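Beta-lactamase/D-alanine Carboxypeptidase (Yersinia pestis, PDB 3RJU) probably acts as a serine hydrolase of the beta-lactamase and penicillin-binding protein family, cleaving beta-lactams or D-alanine-ended peptides. Local coordinates at residues 257-271 against 278-290. Residues are numbered along the deposited sequence; the frame is centred on the assembly and turned at random.
Sequences REQALYFQRGDLVSL and GQADALGLGWVYM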
ATOM      1  N   ARG A 257      -5.562 -15.570  -1.020  1.00 10.41           N
ATOM      2  CA  ARG A 257      -4.709 -15.489  -2.205  1.00 10.34           C
ATOM      3  C   ARG A 257      -3.968 -14.161  -2.221  1.00 10.63           C
ATOM      4  O   ARG A 257      -2.798 -14.086  -2.596  1.00 11.46           O
ATOM      5  CB  ARG A 257      -5.523 -15.683  -3.490  1.00 11.32           C
ATOM      6  CG  ARG A 257      -5.847 -17.146  -3.783  1.00 12.64           C
ATOM      7  CD  ARG A 257      -6.677 -17.286  -5.048  1.00 15.07           C
ATOM      8  NE  ARG A 257      -8.105 -17.154  -4.763  1.00 17.53           N
ATOM      9  CZ  ARG A 257      -8.892 -16.184  -5.214  1.00 17.78           C
ATOM     10  NH1 ARG A 257      -8.403 -15.203  -5.982  1.00 17.24           N
ATOM     11  NH2 ARG A 257     -10.170 -16.184  -4.865  1.00 17.04           N
ATOM     12  N   GLU A 258      -4.638 -13.095  -1.793  1.00 10.55           N
ATOM     13  CA  GLU A 258      -3.983 -11.791  -1.800  1.00 10.00           C
ATOM     14  C   GLU A 258      -2.812 -11.746  -0.850  1.00  9.44           C
ATOM     15  O   GLU A 258      -1.857 -11.019  -1.098  1.00 10.75           O
ATOM     16  CB  GLU A 258      -4.964 -10.690  -1.440  1.00  9.85           C
ATOM     17  CG  GLU A 258      -5.933 -10.365  -2.575  1.00 10.08           C
ATOM     18  CD  GLU A 258      -6.971  -9.350  -2.165  1.00 11.27           C
ATOM     19  OE1 GLU A 258      -6.610  -8.356  -1.498  1.00  9.93           O
ATOM     20  OE2 GLU A 258      -8.157  -9.547  -2.502  1.00 10.53           O
ATOM     21  N   GLN A 259      -2.892 -12.523   0.231  1.00 10.76           N
ATOM     22  CA  GLN A 259      -1.867 -12.502   1.282  1.00 11.39           C
ATOM     23  C   GLN A 259      -0.914 -13.687   1.213  1.00 11.04           C
ATOM     24  O   GLN A 259      -0.118 -13.914   2.129  1.00 12.40           O
ATOM     25  CB  GLN A 259      -2.532 -12.388   2.664  1.00 12.96           C
ATOM     26  CG  GLN A 259      -3.241 -11.062   2.814  1.00 13.25           C
ATOM     27  CD  GLN A 259      -3.683 -10.769   4.230  1.00 15.52           C
ATOM     28  OE1 GLN A 259      -4.213 -11.639   4.922  1.00 16.95           O
ATOM     29  NE2 GLN A 259      -3.470  -9.524   4.672  1.00 15.09           N
ATOM     30  N   ALA A 260      -0.968 -14.418   0.104  1.00 10.56           N
ATOM     31  CA  ALA A 260      -0.055 -15.540  -0.098  1.00 11.70           C
ATOM     32  C   ALA A 260       1.386 -15.042  -0.154  1.00 12.02           C
ATOM     33  O   ALA A 260       1.683 -13.983  -0.728  1.00 11.60           O
ATOM     34  CB  ALA A 260      -0.402 -16.284  -1.382  1.00 12.90           C
ATOM     35  N   LEU A 261       2.286 -15.815   0.434  1.00 11.51           N
ATOM     36  CA  LEU A 261       3.684 -15.444   0.462  1.00 10.68           C
ATOM     37  C   LEU A 261       4.452 -16.197  -0.606  1.00 11.36           C
ATOM     38  O   LEU A 261       4.245 -17.394  -0.793  1.00 12.36           O
ATOM     39  CB  LEU A 261       4.267 -15.752   1.823  1.00 12.36           C
ATOM     40  CG  LEU A 261       3.570 -14.936   2.911  1.00 13.04           C
ATOM     41  CD1 LEU A 261       4.047 -15.419   4.248  1.00 14.45           C
ATOM     42  CD2 LEU A 261       3.846 -13.443   2.734  1.00 13.60           C
ATOM     43  N   TYR A 262       5.360 -15.495  -1.275  1.00 11.12           N
ATOM     44  CA  TYR A 262       6.062 -16.043  -2.438  1.00 11.62           C
ATOM     45  C   TYR A 262       7.557 -16.196  -2.275  1.00 11.34           C
ATOM     46  O   TYR A 262       8.158 -17.085  -2.904  1.00 13.77           O
ATOM     47  CB  TYR A 262       5.740 -15.248  -3.708  1.00 11.77           C
ATOM     48  CG  TYR A 262       4.358 -15.561  -4.209  1.00 11.07           C
ATOM     49  CD1 TYR A 262       4.139 -16.567  -5.149  1.00 12.77           C
ATOM     50  CD2 TYR A 262       3.250 -14.912  -3.681  1.00 11.55           C
ATOM     51  CE1 TYR A 262       2.858 -16.871  -5.591  1.00 12.12           C
ATOM     52  CE2 TYR A 262       1.962 -15.202  -4.126  1.00 11.32           C
ATOM     53  CZ  TYR A 262       1.767 -16.193  -5.061  1.00 11.68           C
ATOM     54  OH  TYR A 262       0.494 -16.491  -5.484  1.00 12.93           O
ATOM     55  N   PHE A 263       8.174 -15.340  -1.456  1.00  9.99           N
ATOM     56  CA  PHE A 263       9.611 -15.455  -1.209  1.00 10.59           C
ATOM     57  C   PHE A 263       9.910 -15.356   0.277  1.00 10.74           C
ATOM     58  O   PHE A 263       9.664 -14.322   0.899  1.00 13.18           O
ATOM     59  CB  PHE A 263      10.399 -14.367  -1.956  1.00 11.38           C
ATOM     60  CG  PHE A 263      10.266 -14.445  -3.447  1.00 11.74           C
ATOM     61  CD1 PHE A 263      11.169 -15.185  -4.213  1.00 13.19           C
ATOM     62  CD2 PHE A 263       9.234 -13.786  -4.094  1.00 12.24           C
ATOM     63  CE1 PHE A 263      11.026 -15.270  -5.591  1.00 14.37           C
ATOM     64  CE2 PHE A 263       9.097 -13.858  -5.465  1.00 13.45           C
ATOM     65  CZ  PHE A 263       9.987 -14.609  -6.214  1.00 14.59           C
ATOM     66  N   GLN A 264      10.458 -16.420   0.846  1.00  9.89           N
ATOM     67  CA  GLN A 264      11.047 -16.321   2.175  1.00 10.01           C
ATOM     68  C   GLN A 264      12.323 -15.482   2.059  1.00  9.73           C
ATOM     69  O   GLN A 264      12.984 -15.485   1.012  1.00 10.76           O
ATOM     70  CB  GLN A 264      11.397 -17.711   2.694  1.00 12.98           C
ATOM     71  CG  GLN A 264      10.178 -18.591   2.900  1.00 15.30           C
ATOM     72  CD  GLN A 264       9.186 -18.000   3.897  1.00 18.05           C
ATOM     73  OE1 GLN A 264       9.573 -17.504   4.945  1.00 19.60           O
ATOM     74  NE2 GLN A 264       7.899 -18.042   3.558  1.00 19.62           N
ATOM     75  N   ARG A 265      12.692 -14.784   3.124  1.00  9.15           N
ATOM     76  CA  ARG A 265      13.867 -13.925   3.068  1.00  9.41           C
ATOM     77  C   ARG A 265      15.099 -14.704   2.602  1.00  9.65           C
ATOM     78  O   ARG A 265      15.887 -14.222   1.780  1.00 11.19           O
ATOM     79  CB  ARG A 265      14.137 -13.297   4.444  1.00  9.29           C
ATOM     80  CG  ARG A 265      15.113 -12.155   4.382  1.00 10.19           C
ATOM     81  CD  ARG A 265      15.380 -11.546   5.759  1.00 11.59           C
ATOM     82  NE  ARG A 265      16.290 -10.410   5.669  1.00 12.31           N
ATOM     83  CZ  ARG A 265      15.905  -9.155   5.430  1.00 11.86           C
ATOM     84  NH1 ARG A 265      14.617  -8.855   5.286  1.00 11.50           N
ATOM     85  NH2 ARG A 265      16.813  -8.193   5.330  1.00 12.06           N
ATOM     86  N   GLY A 266      15.247 -15.922   3.117  1.00 10.58           N
ATOM     87  CA  GLY A 266      16.382 -16.754   2.782  1.00 11.19           C
ATOM     88  C   GLY A 266      16.349 -17.323   1.373  1.00 12.56           C
ATOM     89  O   GLY A 266      17.340 -17.914   0.948  1.00 14.93           O
ATOM     90  N   ASP A 267      15.230 -17.154   0.657  1.00 11.28           N
ATOM     91  CA  ASP A 267      15.097 -17.641  -0.723  1.00 12.54           C
ATOM     92  C   ASP A 267      15.690 -16.628  -1.705  1.00  9.95           C
ATOM     93  O   ASP A 267      15.741 -16.906  -2.910  1.00 11.00           O
ATOM     94  CB  ASP A 267      13.624 -17.790  -1.151  1.00 16.25           C
ATOM     95  CG  ASP A 267      12.859 -18.878  -0.422  1.00 20.87           C
ATOM     96  OD1 ASP A 267      13.468 -19.865   0.046  1.00 20.48           O
ATOM     97  OD2 ASP A 267      11.593 -18.728  -0.361  1.00 23.04           O
ATOM     98  N   LEU A 268      16.051 -15.435  -1.216  1.00  9.32           N
ATOM     99  CA  LEU A 268      16.611 -14.362  -2.050  1.00  9.24           C
ATOM    100  C   LEU A 268      18.073 -14.093  -1.729  1.00 10.25           C
ATOM    101  O   LEU A 268      18.520 -14.248  -0.586  1.00 11.70           O
ATOM    102  CB  LEU A 268      15.820 -13.062  -1.843  1.00  9.43           C
ATOM    103  CG  LEU A 268      14.371 -13.160  -2.298  1.00 10.40           C
ATOM    104  CD1 LEU A 268      13.563 -12.017  -1.696  1.00 12.42           C
ATOM    105  CD2 LEU A 268      14.306 -13.155  -3.822  1.00 12.68           C
ATOM    106  N   VAL A 269      18.821 -13.666  -2.742  1.00 11.52           N
ATOM    107  CA  VAL A 269      20.223 -13.337  -2.546  1.00 11.01           C
ATOM    108  C   VAL A 269      20.384 -12.078  -1.683  1.00 11.87           C
ATOM    109  O   VAL A 269      21.248 -12.018  -0.804  1.00 13.93           O
ATOM    110  CB  VAL A 269      20.932 -13.191  -3.905  1.00 11.45           C
ATOM    111  CG1 VAL A 269      22.288 -12.458  -3.776  1.00 13.16           C
ATOM    112  CG2 VAL A 269      21.084 -14.569  -4.524  1.00 12.43           C
ATOM    113  N   SER A 270      19.550 -11.081  -1.938  1.00 11.44           N
ATOM    114  CA  SER A 270      19.542  -9.857  -1.132  1.00 12.37           C
ATOM    115  C   SER A 270      18.179  -9.188  -1.170  1.00 11.13           C
ATOM    116  O   SER A 270      17.365  -9.449  -2.060  1.00 10.21           O
ATOM    117  CB  SER A 270      20.597  -8.860  -1.613  1.00 13.94           C
ATOM    118  OG  SER A 270      20.353  -8.477  -2.954  1.00 14.59           O
ATOM    119  N   LEU A 271      17.937  -8.324  -0.198  1.00 10.92           N
ATOM    120  CA  LEU A 271      16.706  -7.538  -0.146  1.00  9.33           C
ATOM    121  C   LEU A 271      17.041  -6.085   0.137  1.00  9.83           C
ATOM    122  O   LEU A 271      17.797  -5.771   1.068  1.00 13.75           O
ATOM    123  CB  LEU A 271      15.755  -8.041   0.951  1.00 10.94           C
ATOM    124  CG  LEU A 271      15.211  -9.463   0.787  1.00 11.43           C
ATOM    125  CD1 LEU A 271      16.220 -10.499   1.293  1.00 11.30           C
ATOM    126  CD2 LEU A 271      13.885  -9.585   1.536  1.00 12.50           C
ATOM    127  N   GLY A 278      10.540  -3.119  10.045  1.00 11.24           N
ATOM    128  CA  GLY A 278      11.205  -4.215  10.731  1.00 10.79           C
ATOM    129  C   GLY A 278      11.596  -5.263   9.701  1.00 10.24           C
ATOM    130  O   GLY A 278      11.191  -5.175   8.540  1.00 11.11           O
ATOM    131  N   GLN A 279      12.381  -6.260  10.102  1.00 11.18           N
ATOM    132  CA  GLN A 279      12.875  -7.240   9.140  1.00 11.99           C
ATOM    133  C   GLN A 279      11.745  -7.973   8.435  1.00 11.14           C
ATOM    134  O   GLN A 279      10.842  -8.507   9.087  1.00 11.78           O
ATOM    135  CB  GLN A 279      13.771  -8.262   9.828  1.00 13.64           C
ATOM    136  CG  GLN A 279      14.243  -9.371   8.914  1.00 15.84           C
ATOM    137  CD  GLN A 279      15.266 -10.252   9.599  1.00 18.58           C
ATOM    138  OE1 GLN A 279      16.381  -9.812   9.906  1.00 20.35           O
ATOM    139  NE2 GLN A 279      14.881 -11.496   9.879  1.00 19.48           N
ATOM    140  N   ALA A 280      11.822  -7.994   7.103  1.00 10.25           N
ATOM    141  CA  ALA A 280      10.884  -8.733   6.283  1.00 10.43           C
ATOM    142  C   ALA A 280      11.299 -10.187   6.261  1.00 10.85           C
ATOM    143  O   ALA A 280      12.357 -10.536   5.732  1.00 12.61           O
ATOM    144  CB  ALA A 280      10.865  -8.177   4.853  1.00 10.58           C
ATOM    145  N   ASP A 281      10.474 -11.045   6.842  1.00 10.55           N
ATOM    146  CA  ASP A 281      10.775 -12.476   6.832  1.00 10.40           C
ATOM    147  C   ASP A 281      10.237 -13.211   5.603  1.00 10.11           C
ATOM    148  O   ASP A 281      10.759 -14.271   5.219  1.00 11.78           O
ATOM    149  CB  ASP A 281      10.304 -13.109   8.131  1.00 11.62           C
ATOM    150  CG  ASP A 281      11.095 -12.600   9.309  1.00 14.13           C
ATOM    151  OD1 ASP A 281      12.340 -12.673   9.229  1.00 16.44           O
ATOM    152  OD2 ASP A 281      10.491 -12.090  10.277  1.00 14.10           O
ATOM    153  N   ALA A 282       9.206 -12.647   4.974  1.00  8.80           N
ATOM    154  CA  ALA A 282       8.720 -13.179   3.701  1.00  9.43           C
ATOM    155  C   ALA A 282       8.062 -12.068   2.922  1.00  9.53           C
ATOM    156  O   ALA A 282       7.517 -11.122   3.513  1.00 11.04           O
ATOM    157  CB  ALA A 282       7.756 -14.377   3.903  1.00 10.20           C
ATOM    158  N   LEU A 283       8.135 -12.159   1.595  1.00  8.65           N
ATOM    159  CA  LEU A 283       7.513 -11.170   0.729  1.00  8.74           C
ATOM    160  C   LEU A 283       6.316 -11.791   0.032  1.00  9.34           C
ATOM    161  O   LEU A 283       6.408 -12.912  -0.514  1.00  9.79           O
ATOM    162  CB  LEU A 283       8.509 -10.696  -0.337  1.00  9.33           C
ATOM    163  CG  LEU A 283       9.849 -10.135   0.149  1.00 11.46           C
ATOM    164  CD1 LEU A 283      10.629  -9.513  -1.012  1.00 10.85           C
ATOM    165  CD2 LEU A 283       9.665  -9.159   1.281  1.00 12.82           C
ATOM    166  N   GLY A 284       5.192 -11.079   0.053  1.00  8.69           N
ATOM    167  CA  GLY A 284       4.036 -11.483  -0.717  1.00  9.83           C
ATOM    168  C   GLY A 284       3.813 -10.543  -1.886  1.00  8.20           C
ATOM    169  O   GLY A 284       4.758  -9.965  -2.455  1.00  8.20           O
ATOM    170  N   LEU A 285       2.546 -10.378  -2.235  1.00  7.63           N
ATOM    171  CA  LEU A 285       2.132  -9.523  -3.325  1.00  8.23           C
ATOM    172  C   LEU A 285       1.914  -8.146  -2.704  1.00  9.81           C
ATOM    173  O   LEU A 285       0.793  -7.786  -2.303  1.00 11.03           O
ATOM    174  CB  LEU A 285       0.843 -10.076  -3.948  1.00  8.65           C
ATOM    175  CG  LEU A 285       0.956 -11.567  -4.360  1.00  9.27           C
ATOM    176  CD1 LEU A 285      -0.371 -12.112  -4.884  1.00  9.49           C
ATOM    177  CD2 LEU A 285       2.118 -11.832  -5.372  1.00 10.28           C
ATOM    178  N   GLY A 286       3.010  -7.405  -2.571  1.00  8.63           N
ATOM    179  CA  GLY A 286       3.001  -6.134  -1.863  1.00  8.53           C
ATOM    180  C   GLY A 286       3.096  -6.324  -0.357  1.00  8.00           C
ATOM    181  O   GLY A 286       3.906  -5.678   0.300  1.00  9.15           O
ATOM    182  N   TRP A 287       2.236  -7.175   0.196  1.00  7.99           N
ATOM    183  CA  TRP A 287       2.273  -7.499   1.620  1.00  9.15           C
ATOM    184  C   TRP A 287       3.662  -7.968   2.025  1.00  8.37           C
ATOM    185  O   TRP A 287       4.352  -8.652   1.258  1.00 10.65           O
ATOM    186  CB  TRP A 287       1.279  -8.620   1.933  1.00 10.66           C
ATOM    187  CG  TRP A 287      -0.135  -8.205   1.789  1.00  9.70           C
ATOM    188  CD1 TRP A 287      -0.966  -8.406   0.699  1.00  9.10           C
ATOM    189  CD2 TRP A 287      -0.921  -7.511   2.769  1.00  9.35           C
ATOM    190  NE1 TRP A 287      -2.213  -7.857   0.959  1.00 10.35           N
ATOM    191  CE2 TRP A 287      -2.205  -7.308   2.216  1.00  9.67           C
ATOM    192  CE3 TRP A 287      -0.652  -7.018   4.060  1.00 10.68           C
ATOM    193  CZ2 TRP A 287      -3.227  -6.666   2.920  1.00 10.55           C
ATOM    194  CZ3 TRP A 287      -1.667  -6.383   4.750  1.00 11.36           C
ATOM    195  CH2 TRP A 287      -2.938  -6.209   4.179  1.00 10.88           C
ATOM    196  N   VAL A 288       4.040  -7.622   3.250  1.00  7.64           N
ATOM    197  CA  VAL A 288       5.286  -8.057   3.842  1.00  8.21           C
ATOM    198  C   VAL A 288       4.961  -8.776   5.138  1.00  8.11           C
ATOM    199  O   VAL A 288       4.174  -8.267   5.949  1.00  9.96           O
ATOM    200  CB  VAL A 288       6.207  -6.854   4.132  1.00  8.29           C
ATOM    201  CG1 VAL A 288       7.450  -7.277   4.979  1.00 11.08           C
ATOM    202  CG2 VAL A 288       6.636  -6.201   2.820  1.00  8.97           C
ATOM    203  N   TYR A 289       5.585  -9.938   5.347  1.00  8.17           N
ATOM    204  CA  TYR A 289       5.351 -10.709   6.557  1.00 10.08           C
ATOM    205  C   TYR A 289       6.552 -10.621   7.475  1.00 11.09           C
ATOM    206  O   TYR A 289       7.691 -10.784   7.035  1.00 11.86           O
ATOM    207  CB  TYR A 289       5.072 -12.180   6.232  1.00 10.81           C
ATOM    208  CG  TYR A 289       4.971 -13.054   7.460  1.00 11.59           C
ATOM    209  CD1 TYR A 289       3.881 -12.952   8.313  1.00 12.92           C
ATOM    210  CD2 TYR A 289       5.963 -13.989   7.761  1.00 11.83           C
ATOM    211  CE1 TYR A 289       3.780 -13.750   9.449  1.00 13.85           C
ATOM    212  CE2 TYR A 289       5.875 -14.793   8.899  1.00 13.83           C
ATOM    213  CZ  TYR A 289       4.774 -14.674   9.729  1.00 14.49           C
ATOM    214  OH  TYR A 289       4.666 -15.454  10.858  1.00 17.63           O
HETATM  215  N   MSE A 290       6.284 -10.338   8.747  1.00 10.06           N
HETATM  216  CA  MSE A 290       7.309 -10.371   9.788  1.00 10.64           C
HETATM  217  C   MSE A 290       6.957 -11.481  10.754  1.00 10.31           C
HETATM  218  O   MSE A 290       5.853 -11.493  11.316  1.00 11.36           O
HETATM  219  CB  MSE A 290       7.364  -9.025  10.528  1.00 12.09           C
HETATM  220  CG  MSE A 290       7.630  -7.839   9.596  1.00 12.12           C
HETATM  221 SE   MSE A 290       7.913  -6.148  10.494  0.78 13.55          SE
HETATM  222  CE  MSE A 290       6.312  -6.072  11.589  1.00 14.36           C
TER
HETATM  223  O   HOH W   1       0.731 -11.444  -0.441  1.00 10.22           O
HETATM  224  O   HOH W   2      -4.164  -7.171  -1.130  1.00 11.43           O
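Strand 261-264, outermost in an antiparallel sheet, pairs with strand 282-284 through a classic beta bulge: Tyr262 and Phe263 both face Leu283, whose carbonyl O is gripped by two N-H groups, Tyr262 N at 2.9 Å and Phe263 N at 3.1 Å. Leu283 N returns a bond to Phe263 O, and Arg265 N closes this edge on Asp281 O, approaching from above the carbonyl plane. Gly284 suits the crossing, since a CB there would run into Ala260 O. Arg265 suits its place by length. With CG anti to the backbone N (chi1 -166°) and the chain extended as far as NE, it runs beside the residues leading into strand 282-284 until NH1 meets Ala280 O at 2.9 Å, nearly in the guanidinium plane. The CG of Gln279 lies over one guanidinium face, its amide tilted only 19° from it; NH1 also forms a salt bridge to Asp275, which probably offsets its charge. On the Phe263 side of the sheet, the branched end of Leu283 lets CD1 meet Leu268 CD1 and, tip to tip, Leu271 CD2, a cluster that also touches Ala157 of strand 156-158. On the other side Leu261 spreads both methyls against Tyr289 CB, with CD1 also touching Ala282 CB at 3.9 Å. Where helix 255-258 ends, Gln259 lies over a face of the Trp287 indole: CG makes a CH-pi contact 3.9 Å from the centroid of the five-membered ring, and NE2 sits above the six-membered ring with the amide plane nearly upright to it (84°). One water links Trp287 NE1 to Glu258 OE1, which also forms a salt bridge to Lys252, while OE2 is hydrogen-bonded to Ser254 OG; another donates to Glu258 O and Ala260 O and accepts from Leu285 N, tying the turn after helix 255-258 to the chain just beyond strand 282-284. Leu285 CD2 packs 3.6 Å from Tyr262 CE2, and both side chains also touch Leu109. The whole is a bulged edge of the antiparallel sheet in the alpha-beta sandwich of the serine beta-lactamase fold.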